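PDB 7CTP: protein Niban 2 from Homo sapiens, which may suppress apoptosis and promote melanoma cell invasion, and carries a PH domain within a largely helical chain. Local coordinates for residues Arg87-Glu101 / Ala105-Asn117. Residues are numbered along the deposited sequence; the frame is centred on the assembly and turned at random.
With GOL (glycerol), chain D.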
ATOM      1  N   ARG A  87       7.109  12.732 -26.134  1.00 38.98           N
ATOM      2  CA  ARG A  87       7.797  11.573 -25.597  1.00 42.18           C
ATOM      3  C   ARG A  87       6.955  10.344 -25.877  1.00 38.54           C
ATOM      4  O   ARG A  87       5.734  10.367 -25.695  1.00 37.80           O
ATOM      5  CB  ARG A  87       8.047  11.701 -24.083  1.00 33.66           C
ATOM      6  CG  ARG A  87       9.123  12.698 -23.704  1.00 35.82           C
ATOM      7  CD  ARG A  87      10.516  12.104 -23.843  1.00 36.06           C
ATOM      8  NE  ARG A  87      11.557  13.073 -23.522  1.00 44.53           N
ATOM      9  CZ  ARG A  87      12.045  13.960 -24.383  1.00 46.15           C
ATOM     10  NH1 ARG A  87      11.589  14.001 -25.629  1.00 48.91           N
ATOM     11  NH2 ARG A  87      12.991  14.803 -23.998  1.00 58.47           N
ATOM     12  N   PHE A  88       7.600   9.283 -26.349  1.00 35.76           N
ATOM     13  CA  PHE A  88       6.942   7.987 -26.404  1.00 35.12           C
ATOM     14  C   PHE A  88       6.964   7.403 -25.002  1.00 39.84           C
ATOM     15  O   PHE A  88       8.039   7.197 -24.428  1.00 38.11           O
ATOM     16  CB  PHE A  88       7.625   7.045 -27.389  1.00 36.79           C
ATOM     17  CG  PHE A  88       6.974   5.696 -27.476  1.00 31.97           C
ATOM     18  CD1 PHE A  88       5.676   5.565 -27.941  1.00 39.84           C
ATOM     19  CD2 PHE A  88       7.654   4.557 -27.070  1.00 40.50           C
ATOM     20  CE1 PHE A  88       5.071   4.311 -28.010  1.00 42.57           C
ATOM     21  CE2 PHE A  88       7.054   3.303 -27.136  1.00 37.06           C
ATOM     22  CZ  PHE A  88       5.767   3.181 -27.605  1.00 35.52           C
ATOM     23  N   SER A  89       5.783   7.170 -24.443  1.00 36.38           N
ATOM     24  CA  SER A  89       5.639   6.783 -23.048  1.00 35.97           C
ATOM     25  C   SER A  89       5.112   5.358 -22.993  1.00 28.08           C
ATOM     26  O   SER A  89       4.119   5.034 -23.650  1.00 34.49           O
ATOM     27  CB  SER A  89       4.701   7.747 -22.320  1.00 34.88           C
ATOM     28  OG  SER A  89       4.186   7.162 -21.140  1.00 41.97           O
ATOM     29  N   LEU A  90       5.782   4.507 -22.219  1.00 32.93           N
ATOM     30  CA  LEU A  90       5.501   3.080 -22.201  1.00 29.83           C
ATOM     31  C   LEU A  90       5.372   2.607 -20.763  1.00 32.49           C
ATOM     32  O   LEU A  90       6.175   2.992 -19.907  1.00 32.24           O
ATOM     33  CB  LEU A  90       6.612   2.299 -22.921  1.00 35.79           C
ATOM     34  CG  LEU A  90       6.431   0.814 -23.259  1.00 42.83           C
ATOM     35  CD1 LEU A  90       7.323   0.459 -24.425  1.00 41.18           C
ATOM     36  CD2 LEU A  90       6.751  -0.086 -22.077  1.00 50.30           C
ATOM     37  N   VAL A  91       4.373   1.772 -20.507  1.00 27.78           N
ATOM     38  CA  VAL A  91       4.207   1.147 -19.198  1.00 32.87           C
ATOM     39  C   VAL A  91       4.516  -0.342 -19.321  1.00 30.42           C
ATOM     40  O   VAL A  91       3.692  -1.098 -19.850  1.00 33.71           O
ATOM     41  CB  VAL A  91       2.794   1.359 -18.641  1.00 27.02           C
ATOM     42  CG1 VAL A  91       2.635   0.589 -17.332  1.00 30.24           C
ATOM     43  CG2 VAL A  91       2.532   2.846 -18.423  1.00 26.13           C
ATOM     44  N   PRO A  92       5.670  -0.802 -18.842  1.00 33.35           N
ATOM     45  CA  PRO A  92       5.995  -2.233 -18.939  1.00 31.88           C
ATOM     46  C   PRO A  92       5.171  -3.105 -18.009  1.00 32.40           C
ATOM     47  O   PRO A  92       4.338  -2.618 -17.240  1.00 29.97           O
ATOM     48  CB  PRO A  92       7.480  -2.287 -18.553  1.00 30.45           C
ATOM     49  CG  PRO A  92       7.971  -0.877 -18.576  1.00 36.57           C
ATOM     50  CD  PRO A  92       6.779  -0.026 -18.267  1.00 29.87           C
ATOM     51  N   HIS A  93       5.435  -4.415 -18.063  1.00 30.61           N
ATOM     52  CA  HIS A  93       4.722  -5.393 -17.244  1.00 32.94           C
ATOM     53  C   HIS A  93       4.746  -5.052 -15.758  1.00 31.57           C
ATOM     54  O   HIS A  93       3.848  -5.460 -15.014  1.00 28.07           O
ATOM     55  CB  HIS A  93       5.344  -6.780 -17.440  1.00 32.90           C
ATOM     56  CG  HIS A  93       6.762  -6.865 -16.954  1.00 35.25           C
ATOM     57  ND1 HIS A  93       7.105  -7.401 -15.728  1.00 33.78           N
ATOM     58  CD2 HIS A  93       7.920  -6.440 -17.516  1.00 31.67           C
ATOM     59  CE1 HIS A  93       8.415  -7.318 -15.564  1.00 30.61           C
ATOM     60  NE2 HIS A  93       8.933  -6.742 -16.636  1.00 38.63           N
ATOM     61  N   ASN A  94       5.779  -4.347 -15.295  1.00 33.68           N
ATOM     62  CA  ASN A  94       5.932  -4.069 -13.873  1.00 32.76           C
ATOM     63  C   ASN A  94       5.462  -2.672 -13.483  1.00 30.22           C
ATOM     64  O   ASN A  94       5.762  -2.221 -12.374  1.00 27.86           O
ATOM     65  CB  ASN A  94       7.387  -4.271 -13.439  1.00 28.09           C
ATOM     66  CG  ASN A  94       8.356  -3.357 -14.163  1.00 35.74           C
ATOM     67  OD1 ASN A  94       7.959  -2.441 -14.890  1.00 38.13           O
ATOM     68  ND2 ASN A  94       9.648  -3.601 -13.963  1.00 46.16           N
ATOM     69  N   TYR A  95       4.756  -1.976 -14.376  1.00 29.42           N
ATOM     70  CA  TYR A  95       4.050  -0.730 -14.059  1.00 26.24           C
ATOM     71  C   TYR A  95       4.994   0.430 -13.760  1.00 25.74           C
ATOM     72  O   TYR A  95       4.605   1.406 -13.107  1.00 26.06           O
ATOM     73  CB  TYR A  95       3.061  -0.927 -12.905  1.00 24.22           C
ATOM     74  CG  TYR A  95       1.769  -1.571 -13.347  1.00 28.79           C
ATOM     75  CD1 TYR A  95       0.817  -0.844 -14.057  1.00 26.47           C
ATOM     76  CD2 TYR A  95       1.500  -2.907 -13.062  1.00 25.71           C
ATOM     77  CE1 TYR A  95      -0.376  -1.429 -14.466  1.00 26.16           C
ATOM     78  CE2 TYR A  95       0.314  -3.497 -13.466  1.00 24.88           C
ATOM     79  CZ  TYR A  95      -0.616  -2.756 -14.166  1.00 27.35           C
ATOM     80  OH  TYR A  95      -1.798  -3.346 -14.568  1.00 31.34           O
ATOM     81  N   GLY A  96       6.234   0.357 -14.233  1.00 23.99           N
ATOM     82  CA  GLY A  96       7.026   1.561 -14.347  1.00 26.95           C
ATOM     83  C   GLY A  96       6.480   2.457 -15.440  1.00 27.65           C
ATOM     84  O   GLY A  96       5.692   2.037 -16.287  1.00 29.84           O
ATOM     85  N   LEU A  97       6.856   3.727 -15.400  1.00 25.44           N
ATOM     86  CA  LEU A  97       6.512   4.658 -16.468  1.00 22.80           C
ATOM     87  C   LEU A  97       7.811   5.017 -17.177  1.00 28.24           C
ATOM     88  O   LEU A  97       8.692   5.648 -16.583  1.00 30.02           O
ATOM     89  CB  LEU A  97       5.796   5.890 -15.915  1.00 30.10           C
ATOM     90  CG  LEU A  97       5.491   7.005 -16.913  1.00 29.71           C
ATOM     91  CD1 LEU A  97       4.619   6.485 -18.058  1.00 28.91           C
ATOM     92  CD2 LEU A  97       4.831   8.174 -16.212  1.00 28.28           C
ATOM     93  N   VAL A  98       7.938   4.606 -18.439  1.00 29.80           N
ATOM     94  CA  VAL A  98       9.188   4.702 -19.188  1.00 31.30           C
ATOM     95  C   VAL A  98       9.000   5.672 -20.344  1.00 25.99           C
ATOM     96  O   VAL A  98       8.104   5.489 -21.176  1.00 34.68           O
ATOM     97  CB  VAL A  98       9.638   3.325 -19.693  1.00 31.54           C
ATOM     98  CG1 VAL A  98      11.002   3.426 -20.301  1.00 38.77           C
ATOM     99  CG2 VAL A  98       9.634   2.328 -18.549  1.00 30.69           C
ATOM    100  N   LEU A  99       9.853   6.693 -20.406  1.00 29.33           N
ATOM    101  CA  LEU A  99       9.748   7.756 -21.401  1.00 27.82           C
ATOM    102  C   LEU A  99      10.943   7.701 -22.350  1.00 40.49           C
ATOM    103  O   LEU A  99      12.097   7.769 -21.907  1.00 40.03           O
ATOM    104  CB  LEU A  99       9.669   9.120 -20.719  1.00 33.82           C
ATOM    105  CG  LEU A  99       8.629   9.256 -19.599  1.00 30.64           C
ATOM    106  CD1 LEU A  99       8.714  10.626 -18.938  1.00 35.70           C
ATOM    107  CD2 LEU A  99       7.236   9.019 -20.144  1.00 30.64           C
ATOM    108  N   TYR A 100      10.663   7.587 -23.650  1.00 40.92           N
ATOM    109  CA  TYR A 100      11.661   7.651 -24.710  1.00 46.85           C
ATOM    110  C   TYR A 100      11.488   8.942 -25.498  1.00 48.03           C
ATOM    111  O   TYR A 100      10.420   9.554 -25.479  1.00 35.11           O
ATOM    112  CB  TYR A 100      11.538   6.458 -25.663  1.00 43.31           C
ATOM    113  CG  TYR A 100      11.769   5.114 -25.018  1.00 47.61           C
ATOM    114  CD1 TYR A 100      10.739   4.446 -24.371  1.00 41.83           C
ATOM    115  CD2 TYR A 100      13.018   4.506 -25.068  1.00 45.57           C
ATOM    116  CE1 TYR A 100      10.943   3.211 -23.785  1.00 37.85           C
ATOM    117  CE2 TYR A 100      13.235   3.271 -24.483  1.00 44.55           C
ATOM    118  CZ  TYR A 100      12.192   2.629 -23.846  1.00 46.70           C
ATOM    119  OH  TYR A 100      12.390   1.401 -23.256  1.00 37.95           O
ATOM    120  N   GLU A 101      12.547   9.342 -26.214  1.00 41.59           N
ATOM    121  CA  GLU A 101      12.482  10.568 -27.010  1.00 43.98           C
ATOM    122  C   GLU A 101      11.338  10.500 -28.016  1.00 50.78           C
ATOM    123  O   GLU A 101      10.534  11.433 -28.133  1.00 52.52           O
ATOM    124  CB  GLU A 101      13.820  10.814 -27.713  1.00 52.95           C
ATOM    125  CG  GLU A 101      13.875  12.124 -28.503  1.00 55.29           C
ATOM    126  CD  GLU A 101      15.296  12.592 -28.772  1.00 69.74           C
ATOM    127  OE1 GLU A 101      15.513  13.816 -28.895  1.00 75.63           O
ATOM    128  OE2 GLU A 101      16.197  11.733 -28.867  1.00 74.71           O
ATOM    129  N   ALA A 105      13.042   6.132 -31.745  1.00 64.19           N
ATOM    130  CA  ALA A 105      14.185   5.876 -30.874  1.00 52.79           C
ATOM    131  C   ALA A 105      13.977   4.599 -30.072  1.00 65.37           C
ATOM    132  O   ALA A 105      14.924   3.844 -29.823  1.00 58.55           O
ATOM    133  CB  ALA A 105      14.431   7.066 -29.947  1.00 55.73           C
ATOM    134  N   TYR A 106      12.735   4.327 -29.678  1.00 51.50           N
ATOM    135  CA  TYR A 106      12.451   3.098 -28.948  1.00 57.40           C
ATOM    136  C   TYR A 106      12.703   1.872 -29.817  1.00 49.05           C
ATOM    137  O   TYR A 106      13.210   0.854 -29.333  1.00 50.78           O
ATOM    138  CB  TYR A 106      11.010   3.134 -28.445  1.00 44.70           C
ATOM    139  CG  TYR A 106      10.438   1.822 -27.952  1.00 47.12           C
ATOM    140  CD1 TYR A 106      10.871   1.242 -26.768  1.00 40.97           C
ATOM    141  CD2 TYR A 106       9.424   1.193 -28.653  1.00 43.98           C
ATOM    142  CE1 TYR A 106      10.319   0.064 -26.313  1.00 44.21           C
ATOM    143  CE2 TYR A 106       8.872   0.021 -28.212  1.00 42.44           C
ATOM    144  CZ  TYR A 106       9.321  -0.545 -27.042  1.00 42.21           C
ATOM    145  OH  TYR A 106       8.760  -1.723 -26.597  1.00 48.66           O
ATOM    146  N   GLU A 107      12.374   1.959 -31.112  1.00 63.80           N
ATOM    147  CA  GLU A 107      12.499   0.801 -31.994  1.00 62.34           C
ATOM    148  C   GLU A 107      13.961   0.465 -32.258  1.00 62.90           C
ATOM    149  O   GLU A 107      14.321  -0.710 -32.388  1.00 73.01           O
ATOM    150  CB  GLU A 107      11.767   1.056 -33.314  1.00 58.23           C
ATOM    151  CG  GLU A 107      10.317   1.513 -33.187  1.00 65.51           C
ATOM    152  CD  GLU A 107       9.332   0.387 -32.918  1.00 68.95           C
ATOM    153  OE1 GLU A 107       8.173   0.505 -33.380  1.00 59.00           O
ATOM    154  OE2 GLU A 107       9.704  -0.599 -32.246  1.00 67.09           O
ATOM    155  N   ARG A 108      14.816   1.484 -32.337  1.00 66.30           N
ATOM    156  CA  ARG A 108      16.258   1.317 -32.480  1.00 80.71           C
ATOM    157  C   ARG A 108      16.935   0.882 -31.184  1.00 81.46           C
ATOM    158  O   ARG A 108      18.170   0.802 -31.144  1.00 84.37           O
ATOM    159  CB  ARG A 108      16.887   2.624 -32.973  1.00 81.06           C
ATOM    160  CG  ARG A 108      16.118   3.305 -34.110  1.00 85.82           C
ATOM    161  CD  ARG A 108      16.912   4.392 -34.829  1.00 93.30           C
ATOM    162  NE  ARG A 108      16.720   5.711 -34.228  1.00 98.49           N
ATOM    163  CZ  ARG A 108      17.437   6.183 -33.213  1.00101.35           C
ATOM    164  NH1 ARG A 108      18.418   5.455 -32.702  1.00103.09           N
ATOM    165  NH2 ARG A 108      17.196   7.395 -32.728  1.00100.85           N
ATOM    166  N   GLN A 109      16.151   0.599 -30.141  1.00 72.58           N
ATOM    167  CA  GLN A 109      16.658   0.172 -28.833  1.00 67.37           C
ATOM    168  C   GLN A 109      17.535   1.241 -28.183  1.00 65.70           C
ATOM    169  O   GLN A 109      18.540   0.940 -27.533  1.00 63.09           O
ATOM    170  CB  GLN A 109      17.402  -1.161 -28.933  1.00 72.82           C
ATOM    171  CG  GLN A 109      16.575  -2.289 -29.531  1.00 76.89           C
ATOM    172  CD  GLN A 109      16.979  -2.612 -30.953  1.00 81.67           C
ATOM    173  OE1 GLN A 109      18.059  -3.154 -31.193  1.00 84.80           O
ATOM    174  NE2 GLN A 109      16.115  -2.282 -31.909  1.00 81.16           N
ATOM    175  N   VAL A 110      17.151   2.502 -28.354  1.00 62.80           N
ATOM    176  CA  VAL A 110      17.828   3.592 -27.639  1.00 71.74           C
ATOM    177  C   VAL A 110      17.399   3.569 -26.177  1.00 68.25           C
ATOM    178  O   VAL A 110      16.234   3.240 -25.883  1.00 63.01           O
ATOM    179  CB  VAL A 110      17.509   4.940 -28.291  1.00 60.73           C
ATOM    180  CG1 VAL A 110      18.355   6.054 -27.690  1.00 61.30           C
ATOM    181  CG2 VAL A 110      17.769   4.861 -29.759  1.00 72.81           C
ATOM    182  N   PRO A 111      18.297   3.870 -25.239  1.00 61.82           N
ATOM    183  CA  PRO A 111      17.929   3.929 -23.815  1.00 61.67           C
ATOM    184  C   PRO A 111      16.749   4.852 -23.572  1.00 60.11           C
ATOM    185  O   PRO A 111      16.547   5.826 -24.316  1.00 44.08           O
ATOM    186  CB  PRO A 111      19.194   4.492 -23.153  1.00 67.74           C
ATOM    187  CG  PRO A 111      20.307   4.109 -24.063  1.00 67.40           C
ATOM    188  CD  PRO A 111      19.753   3.982 -25.447  1.00 60.93           C
ATOM    189  N   PRO A 112      15.965   4.599 -22.522  1.00 44.16           N
ATOM    190  CA  PRO A 112      14.919   5.553 -22.146  1.00 43.27           C
ATOM    191  C   PRO A 112      15.509   6.799 -21.512  1.00 43.61           C
ATOM    192  O   PRO A 112      16.594   6.777 -20.924  1.00 50.91           O
ATOM    193  CB  PRO A 112      14.073   4.773 -21.140  1.00 44.77           C
ATOM    194  CG  PRO A 112      15.008   3.767 -20.560  1.00 45.67           C
ATOM    195  CD  PRO A 112      15.952   3.397 -21.671  1.00 45.51           C
ATOM    196  N   ARG A 113      14.772   7.902 -21.637  1.00 39.44           N
ATOM    197  CA  ARG A 113      15.166   9.151 -20.995  1.00 40.24           C
ATOM    198  C   ARG A 113      14.830   9.178 -19.509  1.00 51.52           C
ATOM    199  O   ARG A 113      15.420   9.975 -18.768  1.00 45.10           O
ATOM    200  CB  ARG A 113      14.494  10.335 -21.696  1.00 50.09           C
ATOM    201  CG  ARG A 113      14.988  10.618 -23.116  1.00 60.88           C
ATOM    202  CD  ARG A 113      16.466  11.001 -23.136  1.00 64.23           C
ATOM    203  NE  ARG A 113      16.882  11.584 -24.412  1.00 62.37           N
ATOM    204  CZ  ARG A 113      16.786  12.874 -24.717  1.00 62.25           C
ATOM    205  NH1 ARG A 113      17.192  13.311 -25.905  1.00 70.11           N
ATOM    206  NH2 ARG A 113      16.285  13.729 -23.838  1.00 58.13           N
ATOM    207  N   ALA A 114      13.907   8.328 -19.059  1.00 40.86           N
ATOM    208  CA  ALA A 114      13.469   8.305 -17.670  1.00 40.01           C
ATOM    209  C   ALA A 114      12.748   6.989 -17.405  1.00 34.26           C
ATOM    210  O   ALA A 114      12.065   6.468 -18.288  1.00 34.45           O
ATOM    211  CB  ALA A 114      12.543   9.490 -17.360  1.00 35.98           C
ATOM    212  N   VAL A 115      12.904   6.459 -16.194  1.00 29.65           N
ATOM    213  CA  VAL A 115      12.164   5.283 -15.727  1.00 25.83           C
ATOM    214  C   VAL A 115      11.601   5.633 -14.357  1.00 34.06           C
ATOM    215  O   VAL A 115      12.365   5.815 -13.402  1.00 38.93           O
ATOM    216  CB  VAL A 115      13.044   4.029 -15.646  1.00 34.40           C
ATOM    217  CG1 VAL A 115      12.236   2.859 -15.126  1.00 33.38           C
ATOM    218  CG2 VAL A 115      13.641   3.701 -17.015  1.00 37.14           C
ATOM    219  N   ILE A 116      10.276   5.721 -14.248  1.00 29.43           N
ATOM    220  CA  ILE A 116       9.619   6.314 -13.081  1.00 25.00           C
ATOM    221  C   ILE A 116       8.849   5.248 -12.306  1.00 23.78           C
ATOM    222  O   ILE A 116       7.961   4.584 -12.857  1.00 24.30           O
ATOM    223  CB  ILE A 116       8.676   7.453 -13.495  1.00 24.76           C
ATOM    224  CG1 ILE A 116       9.452   8.552 -14.220  1.00 29.09           C
ATOM    225  CG2 ILE A 116       7.970   8.015 -12.267  1.00 26.44           C
ATOM    226  CD1 ILE A 116       8.554   9.474 -15.047  1.00 29.74           C
ATOM    227  N   ASN A 117       9.181   5.093 -11.024  1.00 23.35           N
ATOM    228  CA  ASN A 117       8.358   4.346 -10.081  1.00 24.18           C
ATOM    229  C   ASN A 117       7.453   5.346  -9.372  1.00 21.18           C
ATOM    230  O   ASN A 117       7.942   6.285  -8.739  1.00 22.34           O
ATOM    231  CB  ASN A 117       9.234   3.582  -9.081  1.00 31.13           C
ATOM    232  CG  ASN A 117       8.429   2.840  -8.016  1.00 25.38           C
ATOM    233  OD1 ASN A 117       7.658   3.434  -7.260  1.00 19.74           O
ATOM    234  ND2 ASN A 117       8.636   1.528  -7.932  1.00 23.51           N
TER
HETATM  235  C1  GOL D 603       7.960  -0.792 -10.690  1.00 48.31           C
HETATM  236  O1  GOL D 603       7.592  -1.984 -10.050  1.00 57.63           O
HETATM  237  C2  GOL D 603       9.505  -0.784 -10.767  1.00 59.99           C
HETATM  238  O2  GOL D 603      10.088  -0.071  -9.734  1.00 51.52           O
HETATM  239  C3  GOL D 603       9.819  -0.202 -12.182  1.00 58.30           C
HETATM  240  O3  GOL D 603       9.635   1.179 -12.115  1.00 52.36           O
HETATM  241  O   HOH W   1       5.271   3.870 -12.142  1.00 23.74           O
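Tyr100 lies between Tyr106 and Pro112, which cover opposite faces of its ring. Tyr106 presents its edge to one face, CD1 standing 3.5 Å from Tyr100 CZ with the ring planes at 60°; on the other, Pro112 CB makes a CH-pi contact 4.0 Å from the ring centroid. Tyr106 extends from helix 103-107 onto the sheet, its chi1 of 166° setting the ring opposite the backbone nitrogen; there Phe88 CE2 sits over the ring face and Leu90 CD1 packs 3.4 Å from Tyr106 CZ. Pro112 CB also presses tightly on Val98 CG1. Without the Tyr100 ring, as with an alanine here, a gap is likely to open between Tyr106 and Pro112, leaving the Tyr106 ring freer to turn.

On the other face of the sheet, Leu97 and Ile116 lie side by side, and Ile116 CD1 meets Leu99 CD1; Phe171 of strand 169-173 packs against both leucines. Strands 97-100 and 114-116 run antiparallel, with reciprocal backbone bonds joining Leu97 and Ile116. A classic beta bulge follows, Arg113 and Ala114 both facing Leu99: Leu99 O takes a 2.7 Å bond from Arg113 N and a weak one from Ala114 N. At the rim, Arg113 NH1 forms a long salt bridge with Glu101 OE1 (3.5 Å), while its NH2 lies near Arg87 NH2; the carboxylate probably offsets part of that like-charge crowding. Backbone bonds thus hold the outermost strand 114-116 onto the PH-domain sheet, whereas the short helix is held against it mainly by aromatic and apolar contacts.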